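Local coordinates for VP1 (Polyomavirus HPyV7, PDB 4PCH), which probably serves as the major structural protein of the viral capsid, its jelly-roll chains assembling into pentamers that mediate attachment to host cells, at residues 80-94 / 257-271. Residues are numbered along the deposited sequence; the frame is centred on the assembly and turned at random.
Sequences MIVWEAYRLETELLF and GYGRFFRVHCRQRRI
With CG opposite its backbone N (chi1 176°) and the chain extended beyond, E84 carries its carboxylate between R267 and R269. Each arginine grips it side-on: R267 NE and R269 NE both lie 2.9 Å from E84 OE1, on opposite faces of the carboxylate, while R267 NH2 and R269 NH1 reach E84 OE2, which also accepts from G217 N. R267's guanidinium meanwhile lies flat on Y86 (planes at 9°), whose other face receives H265 CB.

E89, bent at chi2 (77°), offers OE1 twice: its syn lone pair takes H265 NE2 at 2.6 Å in the imidazole plane, and R263 NH2 arrives on the anti side at 2.9 Å. R87 covers one face of that imidazole, guanidinium and ring centres 3.8 Å apart, and forms a salt bridge within its own strand, R87 NH1 to E89 OE2 at 2.7 Å; its NH2 bridges to E213 of a neighbouring subunit.

Antiparallel backbone pairing runs from M80–I271 to L92–R260, shifted by one residue at a beta bulge between A85 and R87. Beyond it, T90 OG1 donates to F261 O (2.8 Å) and accepts from R260 NH1, whose guanidinium is also salt-bridged to D231. Buried E84 and E89, each met by several donors, thus probably stay ionised, cross-linking two jelly-roll strands and, through R87, tying them to the pentamer interface.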
loop_
_atom_site.group_PDB
_atom_site.type_symbol
_atom_site.label_atom_id
_atom_site.label_comp_id
_atom_site.label_asym_id
_atom_site.label_seq_id
_atom_site.Cartn_x
_atom_site.Cartn_y
_atom_site.Cartn_z
ATOM N N MET B 80 25.339 14.976 -35.875
ATOM C CA MET B 80 24.128 15.736 -36.058
ATOM C C MET B 80 23.488 16.119 -34.738
ATOM O O MET B 80 23.703 15.482 -33.706
ATOM C CB MET B 80 23.119 15.009 -36.968
ATOM C CG MET B 80 22.462 13.788 -36.404
ATOM S SD MET B 80 21.179 12.973 -37.422
ATOM C CE MET B 80 20.620 14.284 -38.518
ATOM N N ILE B 81 22.671 17.155 -34.797
ATOM C CA ILE B 81 21.865 17.591 -33.661
ATOM C C ILE B 81 20.468 16.979 -33.754
ATOM O O ILE B 81 19.811 17.079 -34.797
ATOM C CB ILE B 81 21.722 19.132 -33.648
ATOM C CG1 ILE B 81 23.091 19.805 -33.543
ATOM C CG2 ILE B 81 20.888 19.564 -32.457
ATOM C CD1 ILE B 81 23.040 21.302 -33.757
ATOM N N VAL B 82 20.007 16.368 -32.671
ATOM C CA VAL B 82 18.637 15.823 -32.595
ATOM C C VAL B 82 17.963 16.300 -31.312
ATOM O O VAL B 82 18.640 16.708 -30.359
ATOM C CB VAL B 82 18.635 14.269 -32.595
ATOM C CG1 VAL B 82 19.267 13.717 -33.857
ATOM C CG2 VAL B 82 19.392 13.717 -31.387
ATOM N N TRP B 83 16.637 16.237 -31.293
ATOM C CA TRP B 83 15.869 16.454 -30.078
ATOM C C TRP B 83 16.031 15.263 -29.146
ATOM O O TRP B 83 15.935 14.104 -29.573
ATOM C CB TRP B 83 14.403 16.634 -30.386
ATOM C CG TRP B 83 14.084 17.907 -31.094
ATOM C CD1 TRP B 83 13.606 18.038 -32.372
ATOM C CD2 TRP B 83 14.140 19.230 -30.546
ATOM N NE1 TRP B 83 13.401 19.359 -32.657
ATOM C CE2 TRP B 83 13.719 20.112 -31.557
ATOM C CE3 TRP B 83 14.533 19.757 -29.308
ATOM C CZ2 TRP B 83 13.681 21.498 -31.375
ATOM C CZ3 TRP B 83 14.473 21.129 -29.116
ATOM C CH2 TRP B 83 14.051 21.983 -30.141
ATOM N N GLU B 84 16.303 15.570 -27.883
ATOM C CA GLU B 84 16.414 14.586 -26.806
ATOM C C GLU B 84 15.318 14.841 -25.765
ATOM O O GLU B 84 15.256 15.934 -25.175
ATOM C CB GLU B 84 17.797 14.714 -26.154
ATOM C CG GLU B 84 18.041 13.826 -24.947
ATOM C CD GLU B 84 19.249 14.255 -24.113
ATOM O OE1 GLU B 84 19.851 15.315 -24.428
ATOM O OE2 GLU B 84 19.572 13.551 -23.127
ATOM N N ALA B 85 14.462 13.843 -25.546
ATOM C CA ALA B 85 13.390 13.967 -24.578
ATOM C C ALA B 85 13.936 13.464 -23.247
ATOM O O ALA B 85 14.296 12.296 -23.124
ATOM C CB ALA B 85 12.166 13.173 -25.003
ATOM N N TYR B 86 14.051 14.366 -22.276
ATOM C CA TYR B 86 14.741 14.072 -21.013
ATOM C C TYR B 86 13.806 13.951 -19.806
ATOM O O TYR B 86 14.225 13.497 -18.750
ATOM C CB TYR B 86 15.843 15.107 -20.738
ATOM C CG TYR B 86 15.345 16.531 -20.620
ATOM C CD1 TYR B 86 15.249 17.350 -21.731
ATOM C CD2 TYR B 86 14.966 17.053 -19.390
ATOM C CE1 TYR B 86 14.785 18.658 -21.628
ATOM C CE2 TYR B 86 14.513 18.350 -19.271
ATOM C CZ TYR B 86 14.418 19.149 -20.380
ATOM O OH TYR B 86 13.953 20.423 -20.206
ATOM N N ARG B 87 12.535 14.303 -19.976
ATOM C CA ARG B 87 11.593 14.302 -18.861
ATOM C C ARG B 87 10.202 14.310 -19.434
ATOM O O ARG B 87 9.968 14.888 -20.497
ATOM C CB ARG B 87 11.843 15.562 -17.996
ATOM C CG ARG B 87 10.863 15.879 -16.888
ATOM C CD ARG B 87 11.478 16.844 -15.856
ATOM N NE ARG B 87 11.589 18.237 -16.311
ATOM C CZ ARG B 87 10.583 19.119 -16.327
ATOM N NH1 ARG B 87 9.360 18.767 -15.950
ATOM N NH2 ARG B 87 10.789 20.361 -16.743
ATOM N N LEU B 88 9.273 13.649 -18.750
ATOM C CA LEU B 88 7.873 13.802 -19.123
ATOM C C LEU B 88 6.985 13.882 -17.900
ATOM O O LEU B 88 7.381 13.469 -16.806
ATOM C CB LEU B 88 7.414 12.701 -20.059
ATOM C CG LEU B 88 7.249 11.264 -19.584
ATOM C CD1 LEU B 88 6.001 11.056 -18.719
ATOM C CD2 LEU B 88 7.203 10.317 -20.769
ATOM N N GLU B 89 5.789 14.428 -18.110
ATOM C CA GLU B 89 4.694 14.286 -17.148
ATOM C C GLU B 89 3.634 13.461 -17.830
ATOM O O GLU B 89 3.387 13.633 -19.007
ATOM C CB GLU B 89 4.095 15.636 -16.717
ATOM C CG GLU B 89 5.008 16.503 -15.865
ATOM C CD GLU B 89 6.074 17.186 -16.681
ATOM O OE1 GLU B 89 5.706 17.889 -17.637
ATOM O OE2 GLU B 89 7.292 17.035 -16.373
ATOM N N THR B 90 2.992 12.555 -17.098
ATOM C CA THR B 90 1.856 11.830 -17.672
ATOM C C THR B 90 0.780 11.687 -16.600
ATOM O O THR B 90 1.108 11.543 -15.409
ATOM C CB THR B 90 2.275 10.474 -18.289
ATOM O OG1 THR B 90 1.114 9.857 -18.916
ATOM C CG2 THR B 90 2.869 9.528 -17.218
ATOM N N GLU B 91 -0.493 11.809 -16.996
ATOM C CA GLU B 91 -1.623 11.754 -16.069
ATOM C C GLU B 91 -2.768 11.010 -16.722
ATOM O O GLU B 91 -3.083 11.233 -17.891
ATOM C CB GLU B 91 -2.199 13.152 -15.747
ATOM C CG GLU B 91 -1.302 14.216 -15.157
ATOM C CD GLU B 91 -2.029 15.565 -14.981
ATOM O OE1 GLU B 91 -3.250 15.589 -14.558
ATOM O OE2 GLU B 91 -1.351 16.599 -15.255
ATOM N N LEU B 92 -3.430 10.140 -15.969
ATOM C CA LEU B 92 -4.667 9.519 -16.411
ATOM C C LEU B 92 -5.851 10.432 -16.111
ATOM O O LEU B 92 -5.947 11.013 -15.027
ATOM C CB LEU B 92 -4.867 8.204 -15.644
ATOM C CG LEU B 92 -6.011 7.296 -16.094
ATOM C CD1 LEU B 92 -5.919 6.946 -17.568
ATOM C CD2 LEU B 92 -5.942 6.017 -15.261
ATOM N N LEU B 93 -6.766 10.549 -17.065
ATOM C CA LEU B 93 -7.985 11.307 -16.878
ATOM C C LEU B 93 -9.119 10.350 -16.534
ATOM O O LEU B 93 -9.424 9.402 -17.298
ATOM C CB LEU B 93 -8.339 12.085 -18.157
ATOM C CG LEU B 93 -7.354 13.221 -18.513
ATOM C CD1 LEU B 93 -6.229 12.803 -19.431
ATOM C CD2 LEU B 93 -8.089 14.372 -19.128
ATOM N N PHE B 94 -9.744 10.554 -15.378
ATOM C CA PHE B 94 -10.801 9.638 -14.943
ATOM C C PHE B 94 -11.613 10.267 -13.828
ATOM O O PHE B 94 -11.089 11.088 -13.073
ATOM C CB PHE B 94 -10.212 8.303 -14.466
ATOM C CG PHE B 94 -11.210 7.198 -14.383
ATOM C CD1 PHE B 94 -11.877 6.777 -15.513
ATOM C CD2 PHE B 94 -11.527 6.603 -13.158
ATOM C CE1 PHE B 94 -12.814 5.781 -15.454
ATOM C CE2 PHE B 94 -12.496 5.602 -13.093
ATOM C CZ PHE B 94 -13.122 5.191 -14.248
ATOM N N GLY B 257 -9.615 4.433 -19.162
ATOM C CA GLY B 257 -9.462 5.862 -18.869
ATOM C C GLY B 257 -10.087 6.703 -19.959
ATOM O O GLY B 257 -10.289 6.241 -21.072
ATOM N N TYR B 258 -10.419 7.950 -19.629
ATOM C CA TYR B 258 -10.959 8.883 -20.596
ATOM C C TYR B 258 -9.912 9.387 -21.571
ATOM O O TYR B 258 -10.225 9.958 -22.618
ATOM C CB TYR B 258 -11.507 10.073 -19.843
ATOM C CG TYR B 258 -12.685 9.800 -18.935
ATOM C CD1 TYR B 258 -13.540 8.699 -19.134
ATOM C CD2 TYR B 258 -13.027 10.724 -17.964
ATOM C CE1 TYR B 258 -14.655 8.522 -18.331
ATOM C CE2 TYR B 258 -14.170 10.568 -17.178
ATOM C CZ TYR B 258 -14.977 9.461 -17.369
ATOM O OH TYR B 258 -16.105 9.356 -16.582
ATOM N N GLY B 259 -8.665 9.256 -21.156
ATOM C CA GLY B 259 -7.516 9.715 -21.928
ATOM C C GLY B 259 -6.273 9.629 -21.069
ATOM O O GLY B 259 -6.347 9.487 -19.843
ATOM N N ARG B 260 -5.102 9.698 -21.703
ATOM C CA ARG B 260 -3.822 9.782 -20.983
ATOM C C ARG B 260 -3.042 10.966 -21.521
ATOM O O ARG B 260 -2.687 10.997 -22.702
ATOM C CB ARG B 260 -2.952 8.512 -21.018
ATOM C CG ARG B 260 -1.624 8.728 -20.297
ATOM C CD ARG B 260 -0.815 7.456 -20.098
ATOM N NE ARG B 260 -1.364 6.632 -19.007
ATOM C CZ ARG B 260 -1.073 6.797 -17.718
ATOM N NH1 ARG B 260 -0.257 7.766 -17.313
ATOM N NH2 ARG B 260 -1.618 6.010 -16.791
ATOM N N PHE B 261 -2.818 11.932 -20.629
ATOM C CA PHE B 261 -2.048 13.153 -20.910
ATOM C C PHE B 261 -0.559 12.860 -20.887
ATOM O O PHE B 261 -0.093 12.162 -20.017
ATOM C CB PHE B 261 -2.391 14.242 -19.875
ATOM C CG PHE B 261 -1.568 15.499 -19.996
ATOM C CD1 PHE B 261 -1.850 16.425 -20.980
ATOM C CD2 PHE B 261 -0.492 15.739 -19.133
ATOM C CE1 PHE B 261 -1.116 17.585 -21.111
ATOM C CE2 PHE B 261 0.243 16.901 -19.263
ATOM C CZ PHE B 261 -0.054 17.815 -20.245
ATOM N N PHE B 262 0.195 13.488 -21.802
ATOM C CA PHE B 262 1.655 13.492 -21.757
ATOM C C PHE B 262 2.132 14.909 -22.026
ATOM O O PHE B 262 1.575 15.589 -22.892
ATOM C CB PHE B 262 2.273 12.642 -22.862
ATOM C CG PHE B 262 2.062 11.156 -22.727
ATOM C CD1 PHE B 262 0.888 10.563 -23.163
ATOM C CD2 PHE B 262 3.066 10.340 -22.183
ATOM C CE1 PHE B 262 0.723 9.183 -23.094
ATOM C CE2 PHE B 262 2.904 8.960 -22.110
ATOM C CZ PHE B 262 1.720 8.386 -22.585
ATOM N N ARG B 263 3.149 15.357 -21.287
ATOM C CA ARG B 263 3.931 16.537 -21.653
ATOM C C ARG B 263 5.388 16.072 -21.750
ATOM O O ARG B 263 5.951 15.563 -20.786
ATOM C CB ARG B 263 3.817 17.653 -20.597
ATOM C CG ARG B 263 4.582 18.920 -20.980
ATOM C CD ARG B 263 4.520 20.011 -19.925
ATOM N NE ARG B 263 3.169 20.398 -19.517
ATOM C CZ ARG B 263 2.525 19.974 -18.428
ATOM N NH1 ARG B 263 1.301 20.426 -18.188
ATOM N NH2 ARG B 263 3.055 19.063 -17.590
ATOM N N VAL B 264 5.997 16.251 -22.910
ATOM C CA VAL B 264 7.348 15.727 -23.135
ATOM C C VAL B 264 8.278 16.922 -23.267
ATOM O O VAL B 264 8.027 17.819 -24.099
ATOM C CB VAL B 264 7.404 14.862 -24.423
ATOM C CG1 VAL B 264 8.813 14.351 -24.672
ATOM C CG2 VAL B 264 6.456 13.665 -24.328
ATOM N N HIS B 265 9.350 16.938 -22.471
ATOM C CA HIS B 265 10.321 18.017 -22.510
ATOM C C HIS B 265 11.551 17.610 -23.270
ATOM O O HIS B 265 12.142 16.575 -22.984
ATOM C CB HIS B 265 10.714 18.392 -21.097
ATOM C CG HIS B 265 9.550 18.764 -20.245
ATOM N ND1 HIS B 265 9.219 20.076 -19.977
ATOM C CD2 HIS B 265 8.639 18.005 -19.597
ATOM C CE1 HIS B 265 8.151 20.104 -19.199
ATOM N NE2 HIS B 265 7.775 18.861 -18.969
ATOM N N CYS B 266 11.935 18.441 -24.231
ATOM C CA CYS B 266 13.047 18.144 -25.157
ATOM C C CYS B 266 14.110 19.234 -25.123
ATOM O O CYS B 266 13.814 20.407 -24.896
ATOM C CB CYS B 266 12.545 18.030 -26.586
ATOM S SG CYS B 266 11.310 16.740 -26.824
ATOM N N ARG B 267 15.345 18.812 -25.336
ATOM C CA ARG B 267 16.483 19.709 -25.541
ATOM C C ARG B 267 17.253 19.153 -26.744
ATOM O O ARG B 267 16.889 18.120 -27.291
ATOM C CB ARG B 267 17.394 19.781 -24.298
ATOM C CG ARG B 267 18.053 18.456 -23.943
ATOM C CD ARG B 267 18.583 18.415 -22.520
ATOM N NE ARG B 267 19.068 17.075 -22.200
ATOM C CZ ARG B 267 19.209 16.590 -20.968
ATOM N NH1 ARG B 267 18.969 17.361 -19.900
ATOM N NH2 ARG B 267 19.620 15.337 -20.804
ATOM N N GLN B 268 18.283 19.849 -27.181
ATOM C CA GLN B 268 19.074 19.382 -28.304
ATOM C C GLN B 268 20.347 18.699 -27.850
ATOM O O GLN B 268 21.014 19.157 -26.915
ATOM C CB GLN B 268 19.363 20.536 -29.242
ATOM C CG GLN B 268 18.102 21.070 -29.894
ATOM C CD GLN B 268 18.350 22.204 -30.878
ATOM O OE1 GLN B 268 19.488 22.582 -31.182
ATOM N NE2 GLN B 268 17.259 22.745 -31.411
ATOM N N ARG B 269 20.719 17.657 -28.574
ATOM C CA ARG B 269 21.891 16.833 -28.263
ATOM C C ARG B 269 22.626 16.555 -29.561
ATOM O O ARG B 269 21.995 16.182 -30.560
ATOM C CB ARG B 269 21.418 15.532 -27.615
ATOM C CG ARG B 269 22.491 14.495 -27.286
ATOM C CD ARG B 269 23.344 14.874 -26.095
ATOM N NE ARG B 269 22.657 14.541 -24.850
ATOM C CZ ARG B 269 23.247 14.194 -23.709
ATOM N NH1 ARG B 269 22.495 13.923 -22.657
ATOM N NH2 ARG B 269 24.567 14.113 -23.612
ATOM N N ARG B 270 23.943 16.728 -29.568
ATOM C CA ARG B 270 24.752 16.301 -30.720
ATOM C C ARG B 270 25.137 14.816 -30.559
ATOM O O ARG B 270 25.435 14.331 -29.458
ATOM C CB ARG B 270 25.973 17.221 -30.973
ATOM C CG ARG B 270 26.309 17.291 -32.486
ATOM C CD ARG B 270 27.455 18.207 -32.911
ATOM N NE ARG B 270 27.042 19.544 -33.367
ATOM C CZ ARG B 270 26.542 19.867 -34.574
ATOM N NH1 ARG B 270 26.239 21.143 -34.810
ATOM N NH2 ARG B 270 26.316 18.964 -35.548
ATOM N N ILE B 271 25.016 14.066 -31.648
ATOM C CA ILE B 271 25.395 12.653 -31.676
ATOM C C ILE B 271 26.359 12.431 -32.851
ATOM O O ILE B 271 26.368 13.189 -33.836
ATOM C CB ILE B 271 24.159 11.724 -31.726
ATOM C CG1 ILE B 271 23.380 11.932 -33.023
ATOM C CG2 ILE B 271 23.238 11.966 -30.525
ATOM C CD1 ILE B 271 22.126 11.096 -33.172
HETATM O O HOH W 1 12.608 21.385 -22.504
HETATM O O HOH W 2 0.206 8.350 -14.490
HETATM O O HOH W 3 -0.877 19.244 -16.689
HETATM O O HOH W 4 1.512 17.770 -15.620
#